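Local atomic coordinates of flavin-dependent thymidylate synthase (PDB entry 6J61), a protein that probably catalyses the reductive methylation of dUMP to dTMP, with methylenetetrahydrofolate as methyl donor and NADPH and reduced FAD as reductant. Residues A[29-34]-A[46-51]; A[13-18]-A[201-206]; A[71-76]-A[194-199]. All coordinates share one frame; numbering follows the deposited sequence.

Contact 1: A[29-34]-A[46-51]; sequences QAARVS and AALIDY
Leu48 lays one methyl over a face of the Arg32 guanidinium, and this crossing of two side chains is one link between helix 24-32 and helix 42-54 near the surface of the ThyX fold. The helix carrying Arg32 closes in a Schellman motif: Val33 turns to positive phi (43°), and weak bonds run back from Val33 N to Ala30 O and from Ser34 N to Gln29 O. Arg32 directly precedes Val33, and its CB does not point straight at the other helix. Its CG stands anti to the carbonyl carbon (chi1 -59°), and the extended chain from CG to NE carries the guanidinium across to Leu48. There Leu48 CD1 is 3.6 Å from Arg32 NE and 3.8 Å from Arg32 CZ; the methyl lies over the face on the side of NE and NH2, away from NH1, and does not meet the flat group at a rim. Polar partners beyond the two segments hold the group: Arg32 NH2 makes a salt bridge to Asp45, and Arg32 NH1 is hydrogen-bonded to the carbonyl of Gly38. The bonds at NH1 and NH2 probably set the tilt at which the face meets Leu48. Leu48, whose CB is directed at the neighbouring helix, also packs on Val28 of helix 24-32. Ala31 supplies the second apolar touch, its CB lying 4.2 Å from Leu48 CD1; the same side chain is about 8 Å from a bound FAD. All three touching residues keep some exposure to solvent, and the backbones stay well apart, with 8.7 Å between Ala31 CA and Leu48 CA. The shortest approach to the guanidinium's outer end is that of Leu48 CD1 to Arg32 NH2, at 3.6 Å.

Contact 2: A[13-18]-A[201-206]; sequences GFVRLV and AEIVKE
Ile203 of helix 191-207 packs on Val15 and Leu17 of strand 13-21 in a buried, wholly apolar helix-on-sheet contact. The strand runs between strands 6-9 and 65-73 in the antiparallel sheet of the ThyX fold, and the helix covers the face to which Val15 and Leu17, two positions apart, both turn their side chains. Arg16, between them, points its CB away from the helix; its NH2 is hydrogen-bonded to His69, and its side chain packs on Ser34 of a neighbouring subunit. One face of the strand thus meets the helix while the other looks toward the subunit interface. Ile203 reaches the two strand residues with separate branches. Its CG1 is anti to the carbonyl carbon (chi1 -59°) and the chain continues extended to CD1, which brings the end methyl to Val15, with Val15 CG1 3.8 Å from Ile203 CD1. The shorter branch, CG2, is directed to the other residue, and Leu17 CB lies 4.2 Å from it. Ile203 meets Val15 with its end methyl, crossing it at a slant, whereas Leu17 is touched in part at its CB. Ile203 also rests on Ile7 of the adjoining strand 6-9, while Val15 is packed against Ala199 and Ile200 of the same helix. The side chain of Val15 is about 5 Å from that of Trp80, which is predicted to bind dUMP, so the Val15 end lies near a residue of the probable dUMP site. At the Leu17 end the spacing between backbones is 7.7 Å, measured from Leu17 CA to Ile203 CA. With CG anti to the backbone N (chi1 177°), Leu17 extends past the isoleucine and sets its CD2 methyl 4.2 Å from Ile203 CG2.

Contact 3: A[71-76]-A[194-199]; sequences KAPIFV and RQYARA
Tyr196 drives its phenol end into the strand at Lys71 and Ala72, and this is where the contact is tight. Its hydroxyl donates to the carbonyl of Lys71, with Tyr196 OH 2.6 Å from Lys71 O; the donor lies in the carbonyl plane on a lone pair (C=O...O 137°), and the oxygen meets the ring at its edge. Ala72 CB presses on the same end, 3.4 Å from Tyr196 CZ, and Pro73 CD adds a contact there, 3.8 Å from Tyr196 OH. CG anti to the carbonyl carbon (chi1 -85°) directs the ring toward the strand. In the ThyX fold this is the place where strand 65-73 passes straight into helix 74-80, with Pro73 as N-cap; segment 194-199 of helix 191-207 runs nearly antiparallel to strand segment 71-73 (164°), with their axes 11.0 Å apart at closest. Toward helix 74-80 the packing slackens to a single touch, Val76 CG1 lying 4.0 Å from Tyr196 CD2. A phenylalanine in place of Tyr196 would probably leave Lys71 O without this donor and the ring end freer to shift against Ala72. On the solvent side, exposed Arg198 reaches back along its own helix, its NE 3.1 Å from Gln195 OE1.

Contacts 2 and 3 touch and share helix 191-207, whereas contact 1 lies apart from both. The first pair set that helix against neighbouring strands of the same sheet, and their centres are about 12 Å apart. They meet at Tyr196, whose CD1 is 3.7 Å from Val15 CG2, and through a probable hydrogen bond of 3.3 Å between Phe14 O and Lys71 N. Trp80, predicted to bind dUMP, has its side chain about 4 Å from that of Tyr196. The centre of contact 1 is about 24 Å from that of contact 2 and about 32 Å from that of contact 3. The Ala31 side chain of contact 1 is about 8 Å from a bound FAD, that of Val76 in contact 3 about 13 Å.

Contact 1: A[29-34]-A[46-51]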
ATOM      1  N   GLN A  29      10.522 -18.954  10.646  1.00 37.73           N
ATOM      2  CA  GLN A  29      11.739 -18.882   9.850  1.00 38.79           C
ATOM      3  C   GLN A  29      12.109 -17.420   9.548  1.00 40.07           C
ATOM      4  O   GLN A  29      13.248 -16.989   9.782  1.00 39.66           O
ATOM      5  CB  GLN A  29      11.540 -19.657   8.542  1.00 39.34           C
ATOM      6  CG  GLN A  29      12.581 -19.367   7.468  1.00 37.31           C
ATOM      7  CD  GLN A  29      12.256 -20.039   6.150  1.00 39.06           C
ATOM      8  OE1 GLN A  29      11.172 -19.867   5.594  1.00 36.93           O
ATOM      9  NE2 GLN A  29      13.204 -20.811   5.641  1.00 41.67           N
ATOM     10  N   ALA A  30      11.150 -16.664   9.014  1.00 39.53           N
ATOM     11  CA  ALA A  30      11.374 -15.251   8.693  1.00 39.14           C
ATOM     12  C   ALA A  30      11.682 -14.460   9.967  1.00 39.28           C
ATOM     13  O   ALA A  30      12.507 -13.550   9.959  1.00 39.50           O
ATOM     14  CB  ALA A  30      10.146 -14.670   8.002  1.00 38.89           C
ATOM     15  N   ALA A  31      11.013 -14.806  11.062  1.00 39.15           N
ATOM     16  CA  ALA A  31      11.241 -14.122  12.322  1.00 39.02           C
ATOM     17  C   ALA A  31      12.689 -14.308  12.746  1.00 39.34           C
ATOM     18  O   ALA A  31      13.313 -13.390  13.285  1.00 40.31           O
ATOM     19  CB  ALA A  31      10.301 -14.662  13.394  1.00 38.91           C
ATOM     20  N   ARG A  32      13.238 -15.487  12.489  1.00 39.43           N
ATOM     21  CA  ARG A  32      14.622 -15.746  12.873  1.00 40.96           C
ATOM     22  C   ARG A  32      15.617 -15.408  11.758  1.00 42.55           C
ATOM     23  O   ARG A  32      16.824 -15.551  11.935  1.00 43.01           O
ATOM     24  CB  ARG A  32      14.780 -17.209  13.317  1.00 39.79           C
ATOM     25  CG  ARG A  32      13.875 -17.591  14.502  1.00 38.26           C
ATOM     26  CD  ARG A  32      14.090 -19.024  14.983  1.00 36.39           C
ATOM     27  NE  ARG A  32      13.226 -19.360  16.115  1.00 34.71           N
ATOM     28  CZ  ARG A  32      12.415 -20.416  16.147  1.00 35.22           C
ATOM     29  NH1 ARG A  32      12.361 -21.243  15.113  1.00 37.18           N
ATOM     30  NH2 ARG A  32      11.628 -20.631  17.187  1.00 30.97           N
ATOM     31  N   VAL A  33      15.107 -14.940  10.619  1.00 44.01           N
ATOM     32  CA  VAL A  33      15.955 -14.585   9.476  1.00 45.88           C
ATOM     33  C   VAL A  33      17.015 -15.669   9.326  1.00 47.39           C
ATOM     34  O   VAL A  33      18.209 -15.402   9.341  1.00 47.30           O
ATOM     35  CB  VAL A  33      16.652 -13.234   9.700  1.00 45.48           C
ATOM     36  CG1 VAL A  33      17.239 -12.720   8.386  1.00 45.94           C
ATOM     37  CG2 VAL A  33      15.670 -12.239  10.274  1.00 45.88           C
ATOM     38  N   SER A  34      16.549 -16.900   9.175  1.00 50.21           N
ATOM     39  CA  SER A  34      17.412 -18.065   9.078  1.00 51.89           C
ATOM     40  C   SER A  34      18.028 -18.347   7.719  1.00 52.48           C
ATOM     41  O   SER A  34      17.470 -17.988   6.677  1.00 52.43           O
ATOM     42  CB  SER A  34      16.633 -19.303   9.537  1.00 51.91           C
ATOM     43  OG  SER A  34      17.457 -20.453   9.530  1.00 54.66           O
ATOM     44  N   ALA A  46       5.338 -22.440  18.577  1.00 38.03           N
ATOM     45  CA  ALA A  46       4.018 -21.978  18.953  1.00 34.54           C
ATOM     46  C   ALA A  46       4.237 -20.795  19.893  1.00 34.68           C
ATOM     47  O   ALA A  46       3.575 -19.772  19.786  1.00 35.80           O
ATOM     48  CB  ALA A  46       3.262 -23.081  19.664  1.00 32.97           C
ATOM     49  N   ALA A  47       5.192 -20.937  20.803  1.00 34.95           N
ATOM     50  CA  ALA A  47       5.500 -19.880  21.752  1.00 35.59           C
ATOM     51  C   ALA A  47       5.976 -18.613  21.033  1.00 36.15           C
ATOM     52  O   ALA A  47       5.529 -17.510  21.362  1.00 36.72           O
ATOM     53  CB  ALA A  47       6.562 -20.359  22.749  1.00 34.33           C
ATOM     54  N   LEU A  48       6.879 -18.770  20.064  1.00 34.73           N
ATOM     55  CA  LEU A  48       7.391 -17.627  19.312  1.00 35.53           C
ATOM     56  C   LEU A  48       6.244 -17.018  18.512  1.00 36.57           C
ATOM     57  O   LEU A  48       6.054 -15.804  18.492  1.00 38.85           O
ATOM     58  CB  LEU A  48       8.490 -18.051  18.331  1.00 36.67           C
ATOM     59  CG  LEU A  48       9.639 -17.069  18.014  1.00 39.93           C
ATOM     60  CD1 LEU A  48      10.227 -17.399  16.640  1.00 36.52           C
ATOM     61  CD2 LEU A  48       9.156 -15.629  18.043  1.00 38.91           C
ATOM     62  N   ILE A  49       5.471 -17.861  17.849  1.00 34.90           N
ATOM     63  CA  ILE A  49       4.380 -17.341  17.064  1.00 35.04           C
ATOM     64  C   ILE A  49       3.380 -16.616  17.951  1.00 35.21           C
ATOM     65  O   ILE A  49       2.845 -15.578  17.574  1.00 33.75           O
ATOM     66  CB  ILE A  49       3.698 -18.459  16.266  1.00 33.74           C
ATOM     67  CG1 ILE A  49       4.628 -18.900  15.126  1.00 32.09           C
ATOM     68  CG2 ILE A  49       2.359 -17.973  15.732  1.00 32.43           C
ATOM     69  CD1 ILE A  49       4.111 -20.065  14.292  1.00 28.92           C
ATOM     70  N   ASP A  50       3.143 -17.151  19.142  1.00 37.05           N
ATOM     71  CA  ASP A  50       2.208 -16.521  20.060  1.00 36.65           C
ATOM     72  C   ASP A  50       2.734 -15.148  20.439  1.00 37.09           C
ATOM     73  O   ASP A  50       1.992 -14.172  20.493  1.00 37.72           O
ATOM     74  CB  ASP A  50       2.058 -17.339  21.332  1.00 37.44           C
ATOM     75  CG  ASP A  50       1.003 -16.769  22.240  1.00 40.91           C
ATOM     76  OD1 ASP A  50      -0.193 -17.020  21.971  1.00 44.62           O
ATOM     77  OD2 ASP A  50       1.358 -16.044  23.198  1.00 41.49           O
ATOM     78  N   TYR A  51       4.030 -15.088  20.700  1.00 36.08           N
ATOM     79  CA  TYR A  51       4.686 -13.854  21.085  1.00 37.24           C
ATOM     80  C   TYR A  51       4.568 -12.762  20.008  1.00 39.33           C
ATOM     81  O   TYR A  51       4.250 -11.604  20.313  1.00 39.64           O
ATOM     82  CB  TYR A  51       6.160 -14.156  21.400  1.00 36.31           C
ATOM     83  CG  TYR A  51       7.004 -12.947  21.722  1.00 38.33           C
ATOM     84  CD1 TYR A  51       7.456 -12.102  20.714  1.00 38.66           C
ATOM     85  CD2 TYR A  51       7.314 -12.618  23.043  1.00 39.58           C
ATOM     86  CE1 TYR A  51       8.183 -10.962  21.005  1.00 39.44           C
ATOM     87  CE2 TYR A  51       8.046 -11.476  23.349  1.00 39.82           C
ATOM     88  CZ  TYR A  51       8.473 -10.653  22.319  1.00 40.76           C
ATOM     89  OH  TYR A  51       9.182  -9.512  22.593  1.00 41.59           O
TER

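Contact 2: A[13-18]-A[201-206]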
ATOM      1  N   GLY A  13     -22.228 -19.699  -4.678  1.00 39.10           N
ATOM      2  CA  GLY A  13     -20.847 -19.264  -4.563  1.00 37.64           C
ATOM      3  C   GLY A  13     -19.881 -20.289  -3.990  1.00 37.23           C
ATOM      4  O   GLY A  13     -20.246 -21.432  -3.745  1.00 37.06           O
ATOM      5  N   PHE A  14     -18.634 -19.881  -3.782  1.00 36.84           N
ATOM      6  CA  PHE A  14     -17.630 -20.780  -3.224  1.00 35.67           C
ATOM      7  C   PHE A  14     -16.297 -20.092  -2.921  1.00 35.55           C
ATOM      8  O   PHE A  14     -16.082 -18.934  -3.268  1.00 36.62           O
ATOM      9  CB  PHE A  14     -17.406 -21.974  -4.169  1.00 35.15           C
ATOM     10  CG  PHE A  14     -16.859 -21.602  -5.536  1.00 37.60           C
ATOM     11  CD1 PHE A  14     -15.500 -21.333  -5.716  1.00 36.57           C
ATOM     12  CD2 PHE A  14     -17.700 -21.551  -6.649  1.00 38.90           C
ATOM     13  CE1 PHE A  14     -14.988 -21.024  -6.982  1.00 36.78           C
ATOM     14  CE2 PHE A  14     -17.194 -21.242  -7.921  1.00 38.33           C
ATOM     15  CZ  PHE A  14     -15.836 -20.980  -8.085  1.00 36.64           C
ATOM     16  N   VAL A  15     -15.417 -20.819  -2.247  1.00 35.77           N
ATOM     17  CA  VAL A  15     -14.090 -20.342  -1.907  1.00 36.43           C
ATOM     18  C   VAL A  15     -13.190 -21.548  -2.135  1.00 37.45           C
ATOM     19  O   VAL A  15     -13.437 -22.623  -1.582  1.00 38.68           O
ATOM     20  CB  VAL A  15     -14.006 -19.894  -0.423  1.00 37.65           C
ATOM     21  CG1 VAL A  15     -12.567 -19.592  -0.051  1.00 40.05           C
ATOM     22  CG2 VAL A  15     -14.854 -18.656  -0.198  1.00 36.67           C
ATOM     23  N   ARG A  16     -12.163 -21.375  -2.964  1.00 38.17           N
ATOM     24  CA  ARG A  16     -11.225 -22.452  -3.285  1.00 39.25           C
ATOM     25  C   ARG A  16      -9.766 -22.006  -3.100  1.00 37.44           C
ATOM     26  O   ARG A  16      -9.357 -20.970  -3.618  1.00 39.12           O
ATOM     27  CB  ARG A  16     -11.468 -22.915  -4.742  1.00 42.46           C
ATOM     28  CG  ARG A  16     -10.443 -23.909  -5.316  1.00 44.16           C
ATOM     29  CD  ARG A  16     -10.928 -24.542  -6.637  1.00 44.33           C
ATOM     30  NE  ARG A  16     -10.718 -23.681  -7.801  1.00 45.98           N
ATOM     31  CZ  ARG A  16      -9.529 -23.464  -8.365  1.00 47.20           C
ATOM     32  NH1 ARG A  16      -8.441 -24.047  -7.878  1.00 47.01           N
ATOM     33  NH2 ARG A  16      -9.416 -22.657  -9.410  1.00 45.65           N
ATOM     34  N   LEU A  17      -8.981 -22.772  -2.354  1.00 35.62           N
ATOM     35  CA  LEU A  17      -7.578 -22.409  -2.156  1.00 35.01           C
ATOM     36  C   LEU A  17      -6.781 -22.760  -3.412  1.00 36.26           C
ATOM     37  O   LEU A  17      -6.580 -23.929  -3.716  1.00 37.53           O
ATOM     38  CB  LEU A  17      -6.978 -23.147  -0.955  1.00 30.49           C
ATOM     39  CG  LEU A  17      -5.488 -22.844  -0.745  1.00 28.47           C
ATOM     40  CD1 LEU A  17      -5.337 -21.394  -0.340  1.00 27.08           C
ATOM     41  CD2 LEU A  17      -4.884 -23.750   0.316  1.00 25.49           C
ATOM     42  N   VAL A  18      -6.325 -21.752  -4.143  1.00 37.00           N
ATOM     43  CA  VAL A  18      -5.570 -22.012  -5.357  1.00 37.04           C
ATOM     44  C   VAL A  18      -4.120 -22.343  -5.029  1.00 38.96           C
ATOM     45  O   VAL A  18      -3.623 -23.394  -5.448  1.00 40.82           O
ATOM     46  CB  VAL A  18      -5.691 -20.819  -6.333  1.00 36.24           C
ATOM     47  CG1 VAL A  18      -4.807 -21.011  -7.546  1.00 33.59           C
ATOM     48  CG2 VAL A  18      -7.142 -20.699  -6.778  1.00 34.41           C
ATOM     49  N   ALA A 201     -11.731 -18.637   6.909  1.00 38.60           N
ATOM     50  CA  ALA A 201     -11.212 -18.905   8.242  1.00 38.79           C
ATOM     51  C   ALA A 201     -10.962 -20.406   8.385  1.00 38.94           C
ATOM     52  O   ALA A 201      -9.914 -20.842   8.883  1.00 38.59           O
ATOM     53  CB  ALA A 201     -12.211 -18.430   9.286  1.00 38.27           C
ATOM     54  N   GLU A 202     -11.924 -21.197   7.930  1.00 37.80           N
ATOM     55  CA  GLU A 202     -11.786 -22.641   8.010  1.00 41.29           C
ATOM     56  C   GLU A 202     -10.527 -23.113   7.285  1.00 41.61           C
ATOM     57  O   GLU A 202      -9.750 -23.905   7.819  1.00 43.51           O
ATOM     58  CB  GLU A 202     -13.011 -23.324   7.408  1.00 42.69           C
ATOM     59  CG  GLU A 202     -13.304 -24.663   8.031  1.00 48.78           C
ATOM     60  CD  GLU A 202     -13.596 -24.551   9.520  1.00 52.22           C
ATOM     61  OE1 GLU A 202     -14.595 -23.885   9.883  1.00 51.68           O
ATOM     62  OE2 GLU A 202     -12.820 -25.124  10.321  1.00 54.31           O
ATOM     63  N   ILE A 203     -10.312 -22.617   6.071  1.00 40.54           N
ATOM     64  CA  ILE A 203      -9.144 -23.030   5.314  1.00 39.67           C
ATOM     65  C   ILE A 203      -7.858 -22.609   5.999  1.00 40.95           C
ATOM     66  O   ILE A 203      -6.895 -23.364   6.023  1.00 42.68           O
ATOM     67  CB  ILE A 203      -9.158 -22.457   3.882  1.00 37.74           C
ATOM     68  CG1 ILE A 203     -10.409 -22.920   3.150  1.00 35.12           C
ATOM     69  CG2 ILE A 203      -7.942 -22.936   3.116  1.00 34.45           C
ATOM     70  CD1 ILE A 203     -10.559 -22.299   1.789  1.00 38.55           C
ATOM     71  N   VAL A 204      -7.837 -21.409   6.565  1.00 40.49           N
ATOM     72  CA  VAL A 204      -6.632 -20.931   7.232  1.00 40.35           C
ATOM     73  C   VAL A 204      -6.355 -21.732   8.508  1.00 39.87           C
ATOM     74  O   VAL A 204      -5.205 -22.077   8.799  1.00 37.90           O
ATOM     75  CB  VAL A 204      -6.741 -19.404   7.541  1.00 40.62           C
ATOM     76  CG1 VAL A 204      -5.566 -18.932   8.379  1.00 40.81           C
ATOM     77  CG2 VAL A 204      -6.765 -18.625   6.237  1.00 39.72           C
ATOM     78  N   LYS A 205      -7.410 -22.046   9.253  1.00 40.33           N
ATOM     79  CA  LYS A 205      -7.267 -22.818  10.484  1.00 41.83           C
ATOM     80  C   LYS A 205      -6.561 -24.157  10.236  1.00 41.95           C
ATOM     81  O   LYS A 205      -5.697 -24.558  11.013  1.00 42.11           O
ATOM     82  CB  LYS A 205      -8.633 -23.054  11.115  1.00 42.05           C
ATOM     83  CG  LYS A 205      -8.582 -23.795  12.430  1.00 45.79           C
ATOM     84  CD  LYS A 205      -9.983 -23.911  13.034  1.00 50.33           C
ATOM     85  CE  LYS A 205      -9.977 -24.674  14.359  1.00 51.78           C
ATOM     86  NZ  LYS A 205     -11.327 -24.676  15.011  1.00 54.56           N
ATOM     87  N   GLU A 206      -6.916 -24.843   9.156  1.00 41.69           N
ATOM     88  CA  GLU A 206      -6.269 -26.115   8.839  1.00 42.83           C
ATOM     89  C   GLU A 206      -4.840 -25.946   8.318  1.00 40.97           C
ATOM     90  O   GLU A 206      -3.966 -26.736   8.654  1.00 39.84           O
ATOM     91  CB  GLU A 206      -7.087 -26.898   7.806  1.00 46.39           C
ATOM     92  CG  GLU A 206      -8.007 -27.980   8.401  1.00 53.18           C
ATOM     93  CD  GLU A 206      -7.256 -29.241   8.853  1.00 55.35           C
ATOM     94  OE1 GLU A 206      -6.677 -29.942   7.990  1.00 58.17           O
ATOM     95  OE2 GLU A 206      -7.249 -29.536  10.069  1.00 55.86           O
TER

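Contact 3: A[71-76]-A[194-199]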
ATOM      1  N   LYS A  71     -16.164 -16.984  -5.895  1.00 35.39           N
ATOM      2  CA  LYS A  71     -17.339 -16.718  -6.717  1.00 35.11           C
ATOM      3  C   LYS A  71     -18.343 -16.114  -5.739  1.00 33.99           C
ATOM      4  O   LYS A  71     -18.686 -16.736  -4.730  1.00 32.58           O
ATOM      5  CB  LYS A  71     -17.873 -18.033  -7.303  1.00 37.36           C
ATOM      6  CG  LYS A  71     -19.057 -17.876  -8.239  1.00 38.05           C
ATOM      7  CD  LYS A  71     -19.492 -19.207  -8.827  1.00 37.89           C
ATOM      8  CE  LYS A  71     -20.662 -18.997  -9.781  1.00 40.31           C
ATOM      9  NZ  LYS A  71     -21.276 -20.272 -10.241  1.00 41.90           N
ATOM     10  N   ALA A  72     -18.803 -14.902  -6.024  1.00 34.08           N
ATOM     11  CA  ALA A  72     -19.736 -14.244  -5.126  1.00 34.18           C
ATOM     12  C   ALA A  72     -20.551 -13.153  -5.780  1.00 34.36           C
ATOM     13  O   ALA A  72     -20.226 -12.675  -6.858  1.00 33.56           O
ATOM     14  CB  ALA A  72     -18.974 -13.656  -3.942  1.00 35.17           C
ATOM     15  N   PRO A  73     -21.639 -12.735  -5.115  1.00 35.94           N
ATOM     16  CA  PRO A  73     -22.509 -11.679  -5.638  1.00 35.73           C
ATOM     17  C   PRO A  73     -21.710 -10.373  -5.696  1.00 38.05           C
ATOM     18  O   PRO A  73     -20.860 -10.112  -4.841  1.00 40.52           O
ATOM     19  CB  PRO A  73     -23.636 -11.623  -4.610  1.00 33.24           C
ATOM     20  CG  PRO A  73     -23.659 -13.005  -4.058  1.00 34.38           C
ATOM     21  CD  PRO A  73     -22.208 -13.323  -3.890  1.00 33.17           C
ATOM     22  N   ILE A  74     -21.986  -9.551  -6.698  1.00 37.85           N
ATOM     23  CA  ILE A  74     -21.277  -8.302  -6.845  1.00 36.75           C
ATOM     24  C   ILE A  74     -21.304  -7.466  -5.569  1.00 38.26           C
ATOM     25  O   ILE A  74     -20.264  -6.940  -5.163  1.00 39.60           O
ATOM     26  CB  ILE A  74     -21.839  -7.498  -8.044  1.00 35.68           C
ATOM     27  CG1 ILE A  74     -21.425  -8.184  -9.342  1.00 37.07           C
ATOM     28  CG2 ILE A  74     -21.311  -6.084  -8.054  1.00 33.28           C
ATOM     29  CD1 ILE A  74     -22.049  -7.569 -10.588  1.00 40.36           C
ATOM     30  N   PHE A  75     -22.461  -7.352  -4.917  1.00 37.32           N
ATOM     31  CA  PHE A  75     -22.518  -6.535  -3.704  1.00 37.91           C
ATOM     32  C   PHE A  75     -21.612  -7.075  -2.588  1.00 38.55           C
ATOM     33  O   PHE A  75     -21.196  -6.335  -1.700  1.00 38.59           O
ATOM     34  CB  PHE A  75     -23.969  -6.350  -3.203  1.00 36.77           C
ATOM     35  CG  PHE A  75     -24.544  -7.544  -2.504  1.00 37.28           C
ATOM     36  CD1 PHE A  75     -24.935  -8.671  -3.218  1.00 35.57           C
ATOM     37  CD2 PHE A  75     -24.702  -7.536  -1.123  1.00 37.08           C
ATOM     38  CE1 PHE A  75     -25.477  -9.771  -2.568  1.00 39.08           C
ATOM     39  CE2 PHE A  75     -25.242  -8.631  -0.463  1.00 39.24           C
ATOM     40  CZ  PHE A  75     -25.632  -9.754  -1.185  1.00 38.39           C
ATOM     41  N   VAL A  76     -21.297  -8.361  -2.631  1.00 38.55           N
ATOM     42  CA  VAL A  76     -20.393  -8.901  -1.635  1.00 39.11           C
ATOM     43  C   VAL A  76     -18.969  -8.584  -2.108  1.00 38.28           C
ATOM     44  O   VAL A  76     -18.088  -8.248  -1.305  1.00 39.65           O
ATOM     45  CB  VAL A  76     -20.577 -10.417  -1.475  1.00 38.77           C
ATOM     46  CG1 VAL A  76     -19.427 -11.014  -0.680  1.00 40.54           C
ATOM     47  CG2 VAL A  76     -21.876 -10.686  -0.753  1.00 39.47           C
ATOM     48  N   ARG A 194     -19.915 -12.366   5.752  1.00 34.06           N
ATOM     49  CA  ARG A 194     -19.454 -13.064   6.949  1.00 35.96           C
ATOM     50  C   ARG A 194     -19.255 -14.537   6.606  1.00 35.10           C
ATOM     51  O   ARG A 194     -18.244 -15.136   6.970  1.00 33.81           O
ATOM     52  CB  ARG A 194     -20.462 -12.957   8.098  1.00 37.51           C
ATOM     53  CG  ARG A 194     -20.669 -11.561   8.621  1.00 40.37           C
ATOM     54  CD  ARG A 194     -20.676 -11.557  10.143  1.00 44.71           C
ATOM     55  NE  ARG A 194     -21.720 -12.400  10.704  1.00 45.46           N
ATOM     56  CZ  ARG A 194     -23.011 -12.106  10.645  1.00 47.29           C
ATOM     57  NH1 ARG A 194     -23.409 -10.992  10.050  1.00 47.02           N
ATOM     58  NH2 ARG A 194     -23.904 -12.922  11.189  1.00 50.86           N
ATOM     59  N   GLN A 195     -20.227 -15.108   5.893  1.00 34.96           N
ATOM     60  CA  GLN A 195     -20.182 -16.512   5.506  1.00 34.81           C
ATOM     61  C   GLN A 195     -18.943 -16.791   4.677  1.00 34.02           C
ATOM     62  O   GLN A 195     -18.318 -17.832   4.833  1.00 36.92           O
ATOM     63  CB  GLN A 195     -21.449 -16.907   4.726  1.00 34.91           C
ATOM     64  CG  GLN A 195     -22.763 -16.582   5.443  1.00 36.74           C
ATOM     65  CD  GLN A 195     -22.673 -16.758   6.961  1.00 40.51           C
ATOM     66  OE1 GLN A 195     -22.346 -17.837   7.458  1.00 41.03           O
ATOM     67  NE2 GLN A 195     -22.953 -15.684   7.702  1.00 40.86           N
ATOM     68  N   TYR A 196     -18.577 -15.865   3.800  1.00 32.67           N
ATOM     69  CA  TYR A 196     -17.379 -16.058   2.989  1.00 33.65           C
ATOM     70  C   TYR A 196     -16.146 -16.019   3.882  1.00 32.93           C
ATOM     71  O   TYR A 196     -15.194 -16.760   3.676  1.00 33.17           O
ATOM     72  CB  TYR A 196     -17.276 -14.979   1.900  1.00 33.52           C
ATOM     73  CG  TYR A 196     -18.058 -15.313   0.658  1.00 32.47           C
ATOM     74  CD1 TYR A 196     -17.512 -16.141  -0.332  1.00 31.76           C
ATOM     75  CD2 TYR A 196     -19.362 -14.835   0.480  1.00 30.72           C
ATOM     76  CE1 TYR A 196     -18.251 -16.488  -1.471  1.00 29.42           C
ATOM     77  CE2 TYR A 196     -20.101 -15.169  -0.648  1.00 27.88           C
ATOM     78  CZ  TYR A 196     -19.543 -15.999  -1.615  1.00 28.73           C
ATOM     79  OH  TYR A 196     -20.292 -16.366  -2.704  1.00 31.70           O
ATOM     80  N   ALA A 197     -16.164 -15.148   4.879  1.00 34.16           N
ATOM     81  CA  ALA A 197     -15.036 -15.046   5.798  1.00 35.03           C
ATOM     82  C   ALA A 197     -14.925 -16.342   6.624  1.00 35.16           C
ATOM     83  O   ALA A 197     -13.825 -16.781   6.966  1.00 33.55           O
ATOM     84  CB  ALA A 197     -15.215 -13.816   6.711  1.00 32.77           C
ATOM     85  N   ARG A 198     -16.066 -16.955   6.936  1.00 36.86           N
ATOM     86  CA  ARG A 198     -16.069 -18.200   7.701  1.00 39.56           C
ATOM     87  C   ARG A 198     -15.375 -19.290   6.879  1.00 38.24           C
ATOM     88  O   ARG A 198     -14.528 -20.038   7.379  1.00 37.67           O
ATOM     89  CB  ARG A 198     -17.502 -18.640   8.040  1.00 41.80           C
ATOM     90  CG  ARG A 198     -18.226 -17.760   9.054  1.00 47.15           C
ATOM     91  CD  ARG A 198     -19.176 -18.607   9.913  1.00 54.52           C
ATOM     92  NE  ARG A 198     -20.557 -18.109   9.928  1.00 62.02           N
ATOM     93  CZ  ARG A 198     -21.033 -17.192  10.772  1.00 64.54           C
ATOM     94  NH1 ARG A 198     -20.243 -16.651  11.697  1.00 63.63           N
ATOM     95  NH2 ARG A 198     -22.308 -16.814  10.690  1.00 64.07           N
ATOM     96  N   ALA A 199     -15.740 -19.369   5.607  1.00 36.66           N
ATOM     97  CA  ALA A 199     -15.144 -20.342   4.714  1.00 35.39           C
ATOM     98  C   ALA A 199     -13.623 -20.184   4.728  1.00 35.20           C
ATOM     99  O   ALA A 199     -12.877 -21.145   4.928  1.00 33.65           O
ATOM    100  CB  ALA A 199     -15.679 -20.131   3.309  1.00 35.08           C
TER